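Local coordinates for protein alpha-L-rhamnosidase (Streptomyces avermitilis, PDB 3W5M) that releases terminal non-reducing alpha-L-rhamnose residues by hydrolysis from flavonoids such as naringin and rutin and from gum arabic, cleaving both alpha-1,6 and alpha-1,2 linkages, at residues L727-L738 and Y785-F796. Numbering follows the deposited sequence.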
# COMPACT_ATOMS: atom_id res chain seq x y z
N LEU A 727 15.60 21.84 1.05
CA LEU A 727 16.61 22.48 1.92
C LEU A 727 16.40 23.98 1.97
O LEU A 727 16.60 24.63 3.04
CB LEU A 727 18.04 22.15 1.45
CG LEU A 727 18.55 20.73 1.74
CD1 LEU A 727 19.85 20.45 0.99
CD2 LEU A 727 18.70 20.42 3.22
N ARG A 728 16.01 24.55 0.83
CA ARG A 728 15.70 25.97 0.72
C ARG A 728 14.49 26.33 1.59
O ARG A 728 14.52 27.33 2.33
CB ARG A 728 15.51 26.37 -0.74
CG ARG A 728 14.87 27.72 -0.96
CD ARG A 728 14.59 27.91 -2.43
NE ARG A 728 15.82 28.12 -3.19
CZ ARG A 728 15.88 28.10 -4.52
NH1 ARG A 728 14.78 27.88 -5.23
NH2 ARG A 728 17.04 28.31 -5.14
N TYR A 729 13.46 25.48 1.54
CA TYR A 729 12.32 25.59 2.44
C TYR A 729 12.76 25.54 3.90
O TYR A 729 12.29 26.34 4.71
CB TYR A 729 11.28 24.47 2.17
CG TYR A 729 10.23 24.37 3.25
CD1 TYR A 729 9.06 25.14 3.19
CD2 TYR A 729 10.41 23.54 4.37
CE1 TYR A 729 8.11 25.08 4.21
CE2 TYR A 729 9.45 23.44 5.36
CZ TYR A 729 8.32 24.23 5.28
OH TYR A 729 7.40 24.13 6.28
N LEU A 730 13.64 24.61 4.24
CA LEU A 730 14.02 24.41 5.63
C LEU A 730 14.85 25.58 6.16
O LEU A 730 14.74 25.96 7.32
CB LEU A 730 14.80 23.11 5.79
CG LEU A 730 13.99 21.80 5.68
CD1 LEU A 730 14.95 20.64 5.67
CD2 LEU A 730 12.94 21.65 6.79
N GLU A 731 15.71 26.13 5.31
CA GLU A 731 16.51 27.30 5.70
C GLU A 731 15.62 28.53 5.93
O GLU A 731 15.83 29.28 6.88
CB GLU A 731 17.58 27.60 4.65
CG GLU A 731 18.38 28.87 4.93
CD GLU A 731 19.79 28.83 4.36
OE1 GLU A 731 19.96 28.34 3.22
OE2 GLU A 731 20.72 29.30 5.05
N LYS A 732 14.63 28.71 5.07
CA LYS A 732 13.67 29.81 5.23
C LYS A 732 12.88 29.68 6.55
O LYS A 732 12.64 30.67 7.24
CB LYS A 732 12.73 29.87 4.04
CG LYS A 732 11.86 31.11 4.01
CD LYS A 732 10.85 31.05 2.88
CE LYS A 732 9.95 32.28 2.89
NZ LYS A 732 8.67 31.97 2.20
N HIS A 733 12.50 28.45 6.89
CA HIS A 733 11.78 28.15 8.14
C HIS A 733 12.69 27.69 9.29
O HIS A 733 12.51 26.62 9.89
CB HIS A 733 10.63 27.18 7.85
CG HIS A 733 9.67 27.71 6.84
ND1 HIS A 733 8.46 28.26 7.18
CD2 HIS A 733 9.79 27.86 5.49
CE1 HIS A 733 7.84 28.69 6.09
NE2 HIS A 733 8.63 28.46 5.05
N SER A 734 13.69 28.53 9.58
CA SER A 734 14.63 28.32 10.68
C SER A 734 15.21 29.68 11.11
O SER A 734 15.12 30.65 10.36
CB SER A 734 15.77 27.38 10.26
OG SER A 734 16.49 27.97 9.21
N ASP A 735 15.78 29.73 12.31
CA ASP A 735 16.35 30.97 12.85
C ASP A 735 17.80 30.65 13.25
O ASP A 735 18.02 29.86 14.16
CB ASP A 735 15.48 31.45 14.03
CG ASP A 735 16.01 32.76 14.68
OD1 ASP A 735 17.11 33.24 14.35
OD2 ASP A 735 15.31 33.29 15.56
N GLY A 736 18.76 31.24 12.54
CA GLY A 736 20.19 30.89 12.68
C GLY A 736 20.39 29.40 12.56
O GLY A 736 21.19 28.81 13.28
N LEU A 737 19.59 28.79 11.67
CA LEU A 737 19.62 27.36 11.33
C LEU A 737 18.98 26.43 12.36
O LEU A 737 19.00 25.21 12.19
CB LEU A 737 21.04 26.91 10.96
CG LEU A 737 21.66 27.73 9.82
CD1 LEU A 737 23.14 27.37 9.71
CD2 LEU A 737 20.94 27.52 8.48
N LEU A 738 18.40 27.00 13.42
CA LEU A 738 17.73 26.19 14.41
C LEU A 738 16.29 26.07 13.97
O LEU A 738 15.67 27.06 13.59
CB LEU A 738 17.82 26.81 15.82
CG LEU A 738 19.24 27.11 16.34
CD1 LEU A 738 19.15 27.65 17.76
CD2 LEU A 738 20.16 25.88 16.26
N TYR A 785 26.29 22.45 -0.42
CA TYR A 785 25.66 21.56 0.55
C TYR A 785 26.56 21.20 1.72
O TYR A 785 26.11 21.08 2.86
CB TYR A 785 25.20 20.28 -0.13
CG TYR A 785 24.24 20.49 -1.28
CD1 TYR A 785 23.11 21.29 -1.13
CD2 TYR A 785 24.44 19.84 -2.50
CE1 TYR A 785 22.21 21.48 -2.17
CE2 TYR A 785 23.54 20.01 -3.56
CZ TYR A 785 22.43 20.83 -3.39
OH TYR A 785 21.54 21.00 -4.43
N THR A 786 27.84 20.97 1.43
CA THR A 786 28.77 20.64 2.48
C THR A 786 28.89 21.81 3.45
O THR A 786 28.95 21.61 4.67
CB THR A 786 30.15 20.26 1.90
OG1 THR A 786 30.00 19.06 1.14
CG2 THR A 786 31.13 19.98 3.02
N ASP A 787 28.93 23.01 2.89
CA ASP A 787 29.02 24.24 3.67
C ASP A 787 27.76 24.43 4.52
O ASP A 787 27.85 24.80 5.71
CB ASP A 787 29.23 25.44 2.74
CG ASP A 787 29.02 26.79 3.46
OD1 ASP A 787 29.73 27.06 4.44
OD2 ASP A 787 28.12 27.55 3.04
N LEU A 788 26.59 24.17 3.92
CA LEU A 788 25.33 24.22 4.67
C LEU A 788 25.33 23.26 5.84
O LEU A 788 24.95 23.65 6.93
CB LEU A 788 24.13 23.93 3.77
CG LEU A 788 22.78 23.88 4.49
CD1 LEU A 788 22.43 25.21 5.17
CD2 LEU A 788 21.67 23.49 3.52
N PHE A 789 25.73 22.01 5.59
CA PHE A 789 25.85 20.98 6.63
C PHE A 789 26.77 21.42 7.77
O PHE A 789 26.37 21.35 8.94
CB PHE A 789 26.35 19.64 6.06
CG PHE A 789 26.60 18.59 7.11
CD1 PHE A 789 25.63 18.26 8.05
CD2 PHE A 789 27.82 17.91 7.15
CE1 PHE A 789 25.86 17.28 9.00
CE2 PHE A 789 28.06 16.93 8.10
CZ PHE A 789 27.08 16.62 9.04
N THR A 790 27.97 21.88 7.41
CA THR A 790 28.95 22.45 8.39
C THR A 790 28.30 23.51 9.29
O THR A 790 28.47 23.50 10.51
CB THR A 790 30.13 23.10 7.65
OG1 THR A 790 30.74 22.13 6.79
CG2 THR A 790 31.19 23.60 8.64
N ARG A 791 27.55 24.43 8.68
CA ARG A 791 26.94 25.54 9.42
C ARG A 791 25.81 25.10 10.35
O ARG A 791 25.70 25.60 11.46
CB ARG A 791 26.52 26.67 8.51
CG ARG A 791 27.71 27.39 7.92
CD ARG A 791 27.29 28.61 7.13
NE ARG A 791 26.68 28.25 5.86
CZ ARG A 791 25.38 28.38 5.58
NH1 ARG A 791 24.54 28.85 6.49
NH2 ARG A 791 24.93 28.02 4.39
N ILE A 792 25.00 24.13 9.91
CA ILE A 792 23.96 23.58 10.77
C ILE A 792 24.52 22.77 11.91
O ILE A 792 24.03 22.88 13.04
CB ILE A 792 22.96 22.69 10.00
CG1 ILE A 792 22.35 23.47 8.85
CG2 ILE A 792 21.83 22.28 10.96
CD1 ILE A 792 21.59 22.57 7.87
N ARG A 793 25.52 21.93 11.62
CA ARG A 793 26.15 21.15 12.67
C ARG A 793 26.72 22.07 13.77
O ARG A 793 26.63 21.74 14.94
CB ARG A 793 27.25 20.23 12.13
CG ARG A 793 27.94 19.42 13.22
CD ARG A 793 28.69 18.22 12.70
NE ARG A 793 29.59 18.54 11.61
CZ ARG A 793 30.17 17.64 10.83
NH1 ARG A 793 29.95 16.32 11.02
NH2 ARG A 793 30.98 18.04 9.85
N LYS A 794 27.30 23.20 13.37
CA LYS A 794 27.88 24.12 14.37
C LYS A 794 26.79 24.77 15.22
O LYS A 794 26.89 24.80 16.44
CB LYS A 794 28.74 25.20 13.74
CG LYS A 794 29.76 25.71 14.75
CD LYS A 794 29.99 27.21 14.70
CE LYS A 794 30.98 27.61 15.79
NZ LYS A 794 31.39 29.05 15.72
N ALA A 795 25.76 25.27 14.55
CA ALA A 795 24.60 25.83 15.23
C ALA A 795 23.96 24.76 16.12
O ALA A 795 23.62 25.03 17.28
CB ALA A 795 23.61 26.41 14.23
N PHE A 796 23.86 23.52 15.61
CA PHE A 796 23.31 22.44 16.41
C PHE A 796 24.11 22.17 17.69
O PHE A 796 23.52 22.00 18.77
CB PHE A 796 23.21 21.14 15.59
CG PHE A 796 22.55 20.02 16.33
CD1 PHE A 796 23.27 19.26 17.24
CD2 PHE A 796 21.19 19.73 16.12
CE1 PHE A 796 22.66 18.23 17.94
CE2 PHE A 796 20.58 18.71 16.81
CZ PHE A 796 21.31 17.96 17.72
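Leu737 packs against one side of residues 785-796 of helix 783-800, joining the turn after helix 713-732 to a second helix of the (alpha/alpha)6-barrel of this GH78 enzyme. The short helical segments 727-732 and 785-796 run 32° from parallel with their axes 13.0 Å apart, and the type I' turn from Asp735 to Leu738 brings Leu737 against the second helix. Leu737 can be followed outward: its CB faces CB of Ala795 at 4.2 Å, and chi1 of -56° sets CG beside the backbone N, anti to the carbonyl carbon. From there CD1 lies on the helix backbone, 3.6 Å from Arg791 C, with Arg791 CB, Ile792 CG1 and, obliquely, Arg791 NH1 around it, while CD2 approaches Leu788 CD1, about one turn earlier, at 4.3 Å. Nearer the start of both segments, Leu727 CD1 approaches the ring obliquely, 4.0 Å from Tyr785 CD1, and Leu727 CD2 meets Leu788 CD2; the Tyr785 hydroxyl is hydrogen-bonded to His724. Ala771 of helix 756-777 also touches Leu727. At the exposed margin the carboxylate of Glu731 lies near the edge of the Arg791 guanidinium, their planes 18° apart, but Glu731 OE2 stays 4.1 Å from Arg791 NH1, too far for a salt bridge. Arg791 instead uses NE to bridge to Asp787 one turn earlier, meeting OD2 from above the carboxylate plane. At the far end Leu738 CD2 rests 3.7 Å from Ala795 O, and Gly736 O sits 3.5 Å from Ala795 CB.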